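Local coordinates for putative polyphosphate kinase 2 (Pseudomonas aeruginosa PAO1, PDB 3CZP), which transfers phosphate from inorganic polyphosphate to AMP to make ADP, and less efficiently to GMP, with magnesium as cofactor, and works as a homodimer, at residues V44-N49 against T103-N109; Q75-S81 against R92-R96; L149-H155 against A208-E214. All blocks are in the same frame, centred on the assembly; numbering follows the deposited sequence.

Contact 1: V44-N49 against T103-N109; sequences VIILIN and TGIFFGN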
loop_
_atom_site.group_PDB
_atom_site.type_symbol
_atom_site.label_atom_id
_atom_site.label_comp_id
_atom_site.label_asym_id
_atom_site.label_seq_id
_atom_site.Cartn_x
_atom_site.Cartn_y
_atom_site.Cartn_z
ATOM N N VAL A 44 3.229 16.727 -7.894
ATOM C CA VAL A 44 3.984 17.832 -7.377
ATOM C C VAL A 44 4.614 17.466 -6.040
ATOM O O VAL A 44 3.955 16.973 -5.180
ATOM C CB VAL A 44 3.109 19.086 -7.217
ATOM C CG1 VAL A 44 3.949 20.258 -6.605
ATOM C CG2 VAL A 44 2.600 19.464 -8.542
ATOM N N ILE A 45 5.937 17.641 -5.939
ATOM C CA ILE A 45 6.632 17.362 -4.707
ATOM C C ILE A 45 7.341 18.611 -4.229
ATOM O O ILE A 45 8.068 19.252 -4.997
ATOM C CB ILE A 45 7.685 16.207 -4.878
ATOM C CG1 ILE A 45 6.977 14.988 -5.443
ATOM C CG2 ILE A 45 8.514 15.988 -3.486
ATOM C CD1 ILE A 45 7.953 13.874 -6.012
ATOM N N ILE A 46 7.141 18.925 -2.963
ATOM C CA ILE A 46 7.721 20.096 -2.329
ATOM C C ILE A 46 8.537 19.667 -1.108
ATOM O O ILE A 46 8.016 19.082 -0.209
ATOM C CB ILE A 46 6.618 21.121 -1.880
ATOM C CG1 ILE A 46 5.677 21.521 -3.058
ATOM C CG2 ILE A 46 7.242 22.299 -1.168
ATOM C CD1 ILE A 46 4.350 22.282 -2.592
ATOM N N LEU A 47 9.845 19.922 -1.157
ATOM C CA LEU A 47 10.759 19.697 -0.020
ATOM C C LEU A 47 10.959 20.971 0.779
ATOM O O LEU A 47 11.114 22.060 0.228
ATOM C CB LEU A 47 12.083 19.148 -0.488
ATOM C CG LEU A 47 12.109 17.989 -1.522
ATOM C CD1 LEU A 47 13.583 17.543 -1.776
ATOM C CD2 LEU A 47 11.157 16.857 -1.169
ATOM N N ILE A 48 10.954 20.798 2.092
ATOM C CA ILE A 48 10.978 21.882 3.075
ATOM C C ILE A 48 12.162 21.612 3.961
ATOM O O ILE A 48 12.219 20.556 4.575
ATOM C CB ILE A 48 9.620 21.965 3.923
ATOM C CG1 ILE A 48 8.425 22.151 2.978
ATOM C CG2 ILE A 48 9.707 23.015 5.013
ATOM C CD1 ILE A 48 8.408 23.476 2.174
ATOM N N ASN A 49 13.111 22.546 3.960
ATOM C CA ASN A 49 14.380 22.434 4.619
ATOM C C ASN A 49 14.897 23.799 5.078
ATOM O O ASN A 49 14.299 24.817 4.737
ATOM C CB ASN A 49 15.379 21.864 3.617
ATOM C CG ASN A 49 15.131 20.356 3.287
ATOM O OD1 ASN A 49 14.617 20.037 2.207
ATOM N ND2 ASN A 49 15.521 19.451 4.206
ATOM N N THR A 103 -0.274 16.707 -4.671
ATOM C CA THR A 103 0.869 17.339 -4.098
ATOM C C THR A 103 1.199 16.640 -2.782
ATOM O O THR A 103 0.327 16.344 -1.953
ATOM C CB THR A 103 0.622 18.868 -3.773
ATOM O OG1 THR A 103 0.308 19.569 -4.968
ATOM C CG2 THR A 103 1.843 19.547 -3.034
ATOM N N GLY A 104 2.502 16.449 -2.617
ATOM C CA GLY A 104 3.081 15.915 -1.397
ATOM C C GLY A 104 4.108 16.901 -0.903
ATOM O O GLY A 104 4.923 17.399 -1.686
ATOM N N ILE A 105 4.076 17.194 0.395
ATOM C CA ILE A 105 5.054 18.129 0.993
ATOM C C ILE A 105 5.848 17.359 2.080
ATOM O O ILE A 105 5.262 16.782 2.996
ATOM C CB ILE A 105 4.375 19.349 1.662
ATOM C CG1 ILE A 105 3.459 20.095 0.665
ATOM C CG2 ILE A 105 5.497 20.258 2.367
ATOM C CD1 ILE A 105 2.789 21.347 1.226
ATOM N N PHE A 106 7.158 17.301 1.899
ATOM C CA PHE A 106 8.059 16.477 2.692
ATOM C C PHE A 106 8.939 17.311 3.607
ATOM O O PHE A 106 9.887 17.963 3.166
ATOM C CB PHE A 106 8.986 15.669 1.769
ATOM C CG PHE A 106 8.272 14.622 0.920
ATOM C CD1 PHE A 106 6.912 14.386 1.022
ATOM C CD2 PHE A 106 8.992 13.847 0.029
ATOM C CE1 PHE A 106 6.289 13.385 0.202
ATOM C CE2 PHE A 106 8.368 12.844 -0.742
ATOM C CZ PHE A 106 7.047 12.620 -0.635
ATOM N N PHE A 107 8.686 17.167 4.894
ATOM C CA PHE A 107 9.607 17.572 5.909
ATOM C C PHE A 107 10.518 16.347 6.190
ATOM O O PHE A 107 10.237 15.183 5.765
ATOM C CB PHE A 107 8.896 17.896 7.233
ATOM C CG PHE A 107 8.039 19.162 7.244
ATOM C CD1 PHE A 107 8.534 20.353 7.744
ATOM C CD2 PHE A 107 6.706 19.100 6.921
ATOM C CE1 PHE A 107 7.720 21.503 7.793
ATOM C CE2 PHE A 107 5.897 20.217 6.987
ATOM C CZ PHE A 107 6.419 21.432 7.441
ATOM N N GLY A 108 11.575 16.571 6.941
ATOM C CA GLY A 108 12.471 15.455 7.359
ATOM C C GLY A 108 12.829 14.540 6.199
ATOM O O GLY A 108 12.818 13.301 6.356
ATOM N N ASN A 109 13.151 15.126 5.040
ATOM C CA ASN A 109 13.282 14.356 3.828
ATOM C C ASN A 109 14.755 13.836 3.765
ATOM O O ASN A 109 15.460 13.828 4.763
ATOM C CB ASN A 109 12.864 15.241 2.644
ATOM C CG ASN A 109 13.581 16.585 2.662
ATOM O OD1 ASN A 109 14.820 16.649 2.745
ATOM N ND2 ASN A 109 12.827 17.638 2.643
HETATM O O HOH W 1 12.493 19.518 7.026
#
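Asn49, ending strand 44-49, and Asn109, in the turn just past strand 103-107, approach from opposite directions and pair through their amides. Asn109 ND2 donates to Asn49 OD1 at 3.0 Å and Asn49 ND2 returns a bond to Asn109 OD1 at 3.2 Å. The amide planes stand 62° apart, and each donor lies tilted from its acceptor's carbonyl plane. Asn109 ND2 also reaches Phe106 O (3.0 Å) from above its carbonyl plane, while Ile48 N arrives from the other face; two bonds thus grip that oxygen, while the bonds from ND2 to Asn49 and Phe106 fix how the Asn109 amide is turned.

On one face of the sheet, Ile45 CG2 sits 4.1 Å above the Phe106 ring plane, toward its rim, and Leu47 CD2 approaches the same ring obliquely. On the other face Ile46 lies alongside Ile105, and Ile48 CG1 meets Ile105 CG2 at 3.5 Å. Ile48 CG2, anti to the backbone N, meets Phe107 CE1 obliquely at 3.7 Å.

This is the core of a P-loop-type parallel sheet. Strand 148-155 flanks 44-49, strand 72-76 flanks 103-107, Val60 of helix 56-66 packs on Ile48, Ile105 and Phe107, and Asn109 is the N-cap of helix 110-119, its OD1 bonding weakly to Tyr111 N.

Contact 2: Q75-S81 against R92-R96; sequences QSFLRPS and RFWRR. With ACT (acetate ion), chain F.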
loop_
_atom_site.group_PDB
_atom_site.type_symbol
_atom_site.label_atom_id
_atom_site.label_comp_id
_atom_site.label_asym_id
_atom_site.label_seq_id
_atom_site.Cartn_x
_atom_site.Cartn_y
_atom_site.Cartn_z
ATOM N N GLN A 75 4.061 15.062 4.822
ATOM C CA GLN A 75 4.780 13.975 5.496
ATOM C C GLN A 75 5.995 14.486 6.259
ATOM O O GLN A 75 6.573 15.487 5.887
ATOM C CB GLN A 75 5.355 13.004 4.469
ATOM C CG GLN A 75 4.443 12.541 3.358
ATOM C CD GLN A 75 3.480 11.505 3.787
ATOM O OE1 GLN A 75 3.591 10.950 4.880
ATOM N NE2 GLN A 75 2.525 11.200 2.915
ATOM N N SER A 76 6.345 13.781 7.335
ATOM C CA SER A 76 7.713 13.810 7.839
ATOM C C SER A 76 8.261 12.394 8.015
ATOM O O SER A 76 7.492 11.444 8.189
ATOM C CB SER A 76 7.828 14.614 9.115
ATOM O OG SER A 76 9.192 14.582 9.536
ATOM N N PHE A 77 9.592 12.260 7.901
ATOM C CA PHE A 77 10.237 10.944 7.757
ATOM C C PHE A 77 11.299 10.606 8.806
ATOM O O PHE A 77 12.072 9.604 8.636
ATOM C CB PHE A 77 10.878 10.806 6.374
ATOM C CG PHE A 77 9.908 10.823 5.221
ATOM C CD1 PHE A 77 9.639 12.001 4.548
ATOM C CD2 PHE A 77 9.361 9.647 4.751
ATOM C CE1 PHE A 77 8.828 12.038 3.486
ATOM C CE2 PHE A 77 8.486 9.669 3.645
ATOM C CZ PHE A 77 8.217 10.861 3.012
ATOM N N LEU A 78 11.329 11.354 9.900
ATOM C CA LEU A 78 12.348 11.095 10.924
ATOM C C LEU A 78 11.824 10.310 12.174
ATOM O O LEU A 78 12.317 10.510 13.292
ATOM C CB LEU A 78 13.017 12.422 11.373
ATOM C CG LEU A 78 13.394 13.491 10.315
ATOM C CD1 LEU A 78 13.982 14.763 10.986
ATOM C CD2 LEU A 78 14.340 12.940 9.184
ATOM N N ARG A 79 10.795 9.488 11.996
ATOM C CA ARG A 79 10.396 8.476 12.984
ATOM C C ARG A 79 9.942 7.283 12.190
ATOM O O ARG A 79 8.748 7.074 11.992
ATOM C CB ARG A 79 9.259 8.956 13.856
ATOM C CG ARG A 79 9.681 9.990 14.885
ATOM C CD ARG A 79 8.684 10.051 16.040
ATOM N NE ARG A 79 9.285 10.456 17.324
ATOM C CZ ARG A 79 9.446 11.726 17.720
ATOM N NH1 ARG A 79 9.070 12.727 16.925
ATOM N NH2 ARG A 79 9.969 11.994 18.930
ATOM N N PRO A 80 10.902 6.484 11.737
ATOM C CA PRO A 80 10.583 5.364 10.891
ATOM C C PRO A 80 9.887 4.260 11.662
ATOM O O PRO A 80 10.185 4.058 12.844
ATOM C CB PRO A 80 11.944 4.891 10.416
ATOM C CG PRO A 80 12.888 5.403 11.340
ATOM C CD PRO A 80 12.332 6.546 12.069
ATOM N N SER A 81 8.991 3.566 10.978
ATOM C CA SER A 81 8.299 2.428 11.525
ATOM C C SER A 81 9.216 1.201 11.365
ATOM O O SER A 81 10.290 1.301 10.766
ATOM C CB SER A 81 7.024 2.228 10.723
ATOM O OG SER A 81 7.333 1.744 9.431
ATOM N N ARG A 92 11.092 4.109 2.118
ATOM C CA ARG A 92 10.102 4.881 2.809
ATOM C C ARG A 92 9.697 6.145 2.090
ATOM O O ARG A 92 8.577 6.660 2.306
ATOM C CB ARG A 92 10.625 5.288 4.150
ATOM C CG ARG A 92 11.735 6.246 4.085
ATOM C CD ARG A 92 12.235 6.552 5.512
ATOM N NE ARG A 92 13.082 5.447 5.931
ATOM C CZ ARG A 92 13.774 5.413 7.061
ATOM N NH1 ARG A 92 13.727 6.427 7.925
ATOM N NH2 ARG A 92 14.555 4.377 7.299
ATOM N N PHE A 93 10.612 6.721 1.303
ATOM C CA PHE A 93 10.248 7.870 0.476
ATOM C C PHE A 93 9.403 7.423 -0.714
ATOM O O PHE A 93 8.367 8.040 -1.085
ATOM C CB PHE A 93 11.514 8.575 -0.009
ATOM C CG PHE A 93 12.368 9.080 1.106
ATOM C CD1 PHE A 93 11.845 9.963 2.037
ATOM C CD2 PHE A 93 13.671 8.690 1.229
ATOM C CE1 PHE A 93 12.595 10.413 3.072
ATOM C CE2 PHE A 93 14.437 9.171 2.287
ATOM C CZ PHE A 93 13.868 10.024 3.196
ATOM N N TRP A 94 9.799 6.349 -1.345
ATOM C CA TRP A 94 8.991 5.820 -2.500
ATOM C C TRP A 94 7.554 5.528 -2.082
ATOM O O TRP A 94 6.588 5.825 -2.812
ATOM C CB TRP A 94 9.606 4.511 -3.055
ATOM C CG TRP A 94 10.868 4.676 -3.905
ATOM C CD1 TRP A 94 12.150 4.600 -3.482
ATOM C CD2 TRP A 94 10.921 4.974 -5.302
ATOM N NE1 TRP A 94 13.013 4.837 -4.543
ATOM C CE2 TRP A 94 12.274 5.091 -5.664
ATOM C CE3 TRP A 94 9.955 5.201 -6.264
ATOM C CZ2 TRP A 94 12.689 5.350 -6.983
ATOM C CZ3 TRP A 94 10.381 5.460 -7.587
ATOM C CH2 TRP A 94 11.728 5.528 -7.913
ATOM N N ARG A 95 7.403 4.995 -0.873
ATOM C CA ARG A 95 6.131 4.628 -0.328
ATOM C C ARG A 95 5.177 5.828 -0.235
ATOM O O ARG A 95 3.933 5.666 -0.379
ATOM C CB ARG A 95 6.293 3.918 1.035
ATOM C CG ARG A 95 4.999 3.734 1.737
ATOM C CD ARG A 95 4.837 2.570 2.603
ATOM N NE ARG A 95 5.308 2.819 3.936
ATOM C CZ ARG A 95 5.018 2.052 4.975
ATOM N NH1 ARG A 95 4.197 1.022 4.881
ATOM N NH2 ARG A 95 5.522 2.357 6.143
ATOM N N ARG A 96 5.722 7.027 -0.006
ATOM C CA ARG A 96 4.885 8.240 0.181
ATOM C C ARG A 96 4.864 9.194 -0.980
ATOM O O ARG A 96 4.298 10.295 -0.865
ATOM C CB ARG A 96 5.313 9.055 1.414
ATOM C CG ARG A 96 5.376 8.315 2.728
ATOM C CD ARG A 96 4.125 7.565 3.001
ATOM N NE ARG A 96 4.285 6.818 4.263
ATOM C CZ ARG A 96 3.430 5.893 4.751
ATOM N NH1 ARG A 96 2.317 5.537 4.081
ATOM N NH2 ARG A 96 3.679 5.332 5.954
HETATM C C ACT F . 0.751 2.500 6.431
HETATM O O ACT F . 1.011 3.696 6.265
HETATM O OXT ACT F . 1.009 2.086 7.571
HETATM C CH3 ACT F . 0.186 1.635 5.353
HETATM O O HOH W 2 2.826 12.371 -0.110
#
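Phe77 and Phe93 both hold CG anti to the carbonyl carbon (chi1 -65° for Phe77), and with these torsions their rings meet between the end of strand 72-76 and helix 91-96. The setting is the edge of the P-loop-type parallel sheet of the first PPK2 domain, where the chain leaves its outermost strand and returns as a helix. The pair is T-shaped: the edge of Phe93 meets the face of Phe77, with centroids 4.7 Å apart and planes at 63°. Phe93 CD1 stands over the centre of the Phe77 ring. At the edge of that ring, near its plane, Phe77 CE2 lies 3.3 Å from Arg92 O, and Arg96 CG comes to CE2 obliquely at 3.5 Å. The buried Phe77 ring thus meets three residues of helix 91-96, Arg92 by its carbonyl and Phe93 and Arg96 by their side chains. Phe106 adds a further edge-to-face partner for it, and Trp110 one for Phe93.

The arginines spread outward from this core. Arg92, bent at chi3, brings its guanidinium beside Pro80, whose CB lies over one face at 3.4 Å from NH1. Arg96 crosses Gln75 at about a right angle, yet its guanidinium plane is within 5° of the Gln75 amide plane; water 2 joins Gln75 NE2 to Arg96 O. Arg95 and Ser81 turn to the dimer partner, Arg95 NH2 forming salt bridges with Glu84 of its own chain and Glu83 of the second subunit, and Ser81 OG hydrogen-bonding that same Glu83.

An acetate, probably from the crystallisation liquor, suggests that this spot can accept an anion: its atom O lies in the plane of the Arg96 guanidinium and takes bonds from both Arg96 NH1 and Arg96 NH2, each 3.1 Å long.

Contact 3: L149-H155 against A208-E214; sequences LFKFWFH and APWYVVE. With ACT (acetate ion), chain E.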
loop_
_atom_site.group_PDB
_atom_site.type_symbol
_atom_site.label_atom_id
_atom_site.label_comp_id
_atom_site.label_asym_id
_atom_site.label_seq_id
_atom_site.Cartn_x
_atom_site.Cartn_y
_atom_site.Cartn_z
ATOM N N LEU A 149 9.157 19.292 -9.052
ATOM C CA LEU A 149 9.876 19.197 -7.810
ATOM C C LEU A 149 10.375 20.562 -7.391
ATOM O O LEU A 149 11.212 21.202 -8.065
ATOM C CB LEU A 149 11.071 18.259 -7.969
ATOM C CG LEU A 149 11.993 18.187 -6.737
ATOM C CD1 LEU A 149 11.247 17.669 -5.500
ATOM C CD2 LEU A 149 13.168 17.295 -7.006
ATOM N N PHE A 150 9.845 21.042 -6.296
ATOM C CA PHE A 150 10.299 22.280 -5.679
ATOM C C PHE A 150 11.147 21.955 -4.449
ATOM O O PHE A 150 10.765 21.084 -3.659
ATOM C CB PHE A 150 9.081 23.081 -5.202
ATOM C CG PHE A 150 8.197 23.579 -6.304
ATOM C CD1 PHE A 150 8.429 24.847 -6.891
ATOM C CD2 PHE A 150 7.076 22.850 -6.706
ATOM C CE1 PHE A 150 7.575 25.325 -7.869
ATOM C CE2 PHE A 150 6.261 23.323 -7.701
ATOM C CZ PHE A 150 6.509 24.550 -8.285
ATOM N N LYS A 151 12.258 22.675 -4.228
ATOM C CA LYS A 151 13.013 22.563 -2.970
ATOM C C LYS A 151 13.220 23.966 -2.320
ATOM O O LYS A 151 13.829 24.854 -2.903
ATOM C CB LYS A 151 14.353 21.876 -3.193
ATOM C CG LYS A 151 14.279 20.606 -4.021
ATOM C CD LYS A 151 15.584 19.949 -4.080
ATOM C CE LYS A 151 16.269 20.168 -5.424
ATOM N NZ LYS A 151 17.513 19.587 -5.262
ATOM N N PHE A 152 12.753 24.125 -1.090
ATOM C CA PHE A 152 12.832 25.391 -0.431
ATOM C C PHE A 152 13.711 25.257 0.766
ATOM O O PHE A 152 13.513 24.375 1.625
ATOM C CB PHE A 152 11.449 25.943 -0.031
ATOM C CG PHE A 152 10.569 26.270 -1.170
ATOM C CD1 PHE A 152 10.709 27.452 -1.882
ATOM C CD2 PHE A 152 9.539 25.403 -1.526
ATOM C CE1 PHE A 152 9.847 27.727 -2.942
ATOM C CE2 PHE A 152 8.655 25.704 -2.555
ATOM C CZ PHE A 152 8.816 26.824 -3.265
ATOM N N TRP A 153 14.678 26.153 0.821
ATOM C CA TRP A 153 15.533 26.335 1.965
ATOM C C TRP A 153 15.200 27.659 2.655
ATOM O O TRP A 153 15.487 28.731 2.145
ATOM C CB TRP A 153 17.010 26.320 1.523
ATOM C CG TRP A 153 17.994 26.600 2.662
ATOM C CD1 TRP A 153 18.247 27.788 3.236
ATOM C CD2 TRP A 153 18.824 25.655 3.319
ATOM N NE1 TRP A 153 19.159 27.650 4.254
ATOM C CE2 TRP A 153 19.539 26.340 4.308
ATOM C CE3 TRP A 153 19.025 24.283 3.179
ATOM C CZ2 TRP A 153 20.477 25.718 5.099
ATOM C CZ3 TRP A 153 19.952 23.664 4.003
ATOM C CH2 TRP A 153 20.654 24.370 4.928
ATOM N N PHE A 154 14.585 27.549 3.822
ATOM C CA PHE A 154 14.222 28.656 4.676
ATOM C C PHE A 154 15.436 29.086 5.489
ATOM O O PHE A 154 15.997 28.273 6.259
ATOM C CB PHE A 154 13.081 28.234 5.612
ATOM C CG PHE A 154 11.772 28.021 4.891
ATOM C CD1 PHE A 154 10.785 28.998 4.899
ATOM C CD2 PHE A 154 11.560 26.878 4.119
ATOM C CE1 PHE A 154 9.617 28.829 4.176
ATOM C CE2 PHE A 154 10.349 26.692 3.430
ATOM C CZ PHE A 154 9.402 27.654 3.457
ATOM N N HIS A 155 15.863 30.333 5.304
ATOM C CA HIS A 155 17.121 30.783 5.852
ATOM C C HIS A 155 16.988 31.837 6.949
ATOM O O HIS A 155 16.149 32.718 6.863
ATOM C CB HIS A 155 17.975 31.411 4.758
ATOM C CG HIS A 155 19.393 31.568 5.163
ATOM N ND1 HIS A 155 20.163 30.506 5.584
ATOM C CD2 HIS A 155 20.175 32.668 5.267
ATOM C CE1 HIS A 155 21.370 30.941 5.891
ATOM N NE2 HIS A 155 21.397 32.251 5.717
ATOM N N ALA A 208 15.163 21.159 -11.270
ATOM C CA ALA A 208 14.747 21.092 -9.886
ATOM C C ALA A 208 15.700 21.997 -9.040
ATOM O O ALA A 208 16.666 21.528 -8.429
ATOM C CB ALA A 208 14.726 19.656 -9.416
ATOM N N PRO A 209 15.458 23.330 -9.090
ATOM C CA PRO A 209 16.284 24.313 -8.398
ATOM C C PRO A 209 16.082 24.277 -6.887
ATOM O O PRO A 209 15.016 23.883 -6.411
ATOM C CB PRO A 209 15.764 25.637 -8.943
ATOM C CG PRO A 209 14.934 25.297 -10.110
ATOM C CD PRO A 209 14.393 23.982 -9.869
ATOM N N TRP A 210 17.076 24.754 -6.144
ATOM C CA TRP A 210 16.854 25.094 -4.739
ATOM C C TRP A 210 16.442 26.553 -4.708
ATOM O O TRP A 210 17.077 27.401 -5.373
ATOM C CB TRP A 210 18.132 24.920 -3.900
ATOM C CG TRP A 210 18.294 23.595 -3.340
ATOM C CD1 TRP A 210 19.063 22.589 -3.835
ATOM C CD2 TRP A 210 17.662 23.092 -2.174
ATOM N NE1 TRP A 210 18.964 21.483 -3.027
ATOM C CE2 TRP A 210 18.116 21.772 -1.992
ATOM C CE3 TRP A 210 16.752 23.631 -1.250
ATOM C CZ2 TRP A 210 17.678 20.980 -0.949
ATOM C CZ3 TRP A 210 16.334 22.836 -0.182
ATOM C CH2 TRP A 210 16.774 21.534 -0.054
ATOM N N TYR A 211 15.474 26.866 -3.861
ATOM C CA TYR A 211 15.074 28.270 -3.669
ATOM C C TYR A 211 15.398 28.621 -2.216
ATOM O O TYR A 211 14.836 28.040 -1.309
ATOM C CB TYR A 211 13.590 28.422 -3.972
ATOM C CG TYR A 211 13.184 28.086 -5.405
ATOM C CD1 TYR A 211 13.387 28.980 -6.408
ATOM C CD2 TYR A 211 12.615 26.863 -5.724
ATOM C CE1 TYR A 211 13.032 28.697 -7.713
ATOM C CE2 TYR A 211 12.236 26.567 -7.008
ATOM C CZ TYR A 211 12.468 27.504 -8.003
ATOM O OH TYR A 211 12.088 27.256 -9.329
ATOM N N VAL A 212 16.334 29.555 -2.024
ATOM C CA VAL A 212 16.730 30.021 -0.704
ATOM C C VAL A 212 15.868 31.237 -0.358
ATOM O O VAL A 212 15.902 32.270 -1.034
ATOM C CB VAL A 212 18.231 30.360 -0.618
ATOM C CG1 VAL A 212 18.579 30.868 0.802
ATOM C CG2 VAL A 212 19.094 29.137 -1.026
ATOM N N VAL A 213 15.026 31.079 0.642
ATOM C CA VAL A 213 14.059 32.126 0.991
ATOM C C VAL A 213 14.387 32.640 2.369
ATOM O O VAL A 213 14.375 31.855 3.327
ATOM C CB VAL A 213 12.619 31.553 1.008
ATOM C CG1 VAL A 213 11.571 32.696 1.308
ATOM C CG2 VAL A 213 12.310 30.842 -0.341
ATOM N N GLU A 214 14.697 33.930 2.482
ATOM C CA GLU A 214 14.947 34.533 3.783
ATOM C C GLU A 214 13.692 34.484 4.677
ATOM O O GLU A 214 12.606 34.938 4.295
ATOM C CB GLU A 214 15.442 35.985 3.632
ATOM C CG GLU A 214 15.904 36.550 4.975
ATOM C CD GLU A 214 16.574 37.919 4.881
ATOM O OE1 GLU A 214 16.774 38.415 3.741
ATOM O OE2 GLU A 214 16.912 38.482 5.964
HETATM C C ACT E . 10.747 23.990 -11.001
HETATM O O ACT E . 10.373 25.088 -10.531
HETATM O OXT ACT E . 10.879 23.093 -10.145
HETATM C CH3 ACT E . 11.044 23.771 -12.468
#
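Lys151 and Trp210 make the dense part of this contact. Lys151 CB lies 3.6 Å from the centroid of the Trp210 six-membered ring and 12° off its normal, a CH-pi contact over the face. With a bend at chi3 (-104°), the lysine chain follows the indole to its nitrogen end, and Lys151 CE comes within 3.3 Å of Ala208 O. Lys151 NZ and Trp210 NE1 are both donors and do not bond to each other. Thr203 takes both, through its backbone O and OG1 respectively, and Glu139 and Tyr111 also hold the lysine, consistent with a buried charge being balanced.

Between the strands the ladder is regular from Tyr211 N to Lys151 O (2.8 Å) through His155 N to Val213 O (2.9 Å). Before it the chains part: Lys151 N and Pro209 O, 3.7 Å apart, are buried without a partner in the model. Near this looser beginning sits an acetate, probably from the crystallisation liquor, which accepts a bond from Tyr211 OH. Farther along, the Phe152 and Tyr211 rings meet obliquely, and Val212, one of the partly exposed residues of the contact, lies with CG1 alongside Trp153 CD1 at 3.9 Å.

Strand 210-214 is the outermost strand of the sheet within the chain. Helix 218-238 packs on Phe152 and Tyr211, helix 186-203 on Trp153 and Trp210, while strand 44-50 borders 149-155 on its other side.

Overall arrangement
Contacts 1 and 3 lie within one five-stranded parallel sheet of the first PPK2 domain, which seems to be catalytically inactive and may serve dimerization; contact 2 packs a helix against the end of the sheet's outer strand 72-76. Contact 1 forms the middle, and the centres of contacts 2 and 3 each lie about 11 Å from it. Gln75 joins contact 2 to contact 1 through backbone bonds to Ile105 and Phe107; Phe150 and Phe154 tie contact 3 to Ile45 and Asn49. Contacts 2 and 3 do not touch: their centres are about 21 Å apart, their nearest atoms about 11 Å. Contact 2 reaches the second subunit through Ser81 and Arg95, contact 1 through Phe107 and Arg327 of that subunit, whereas contact 3 meets no other chain.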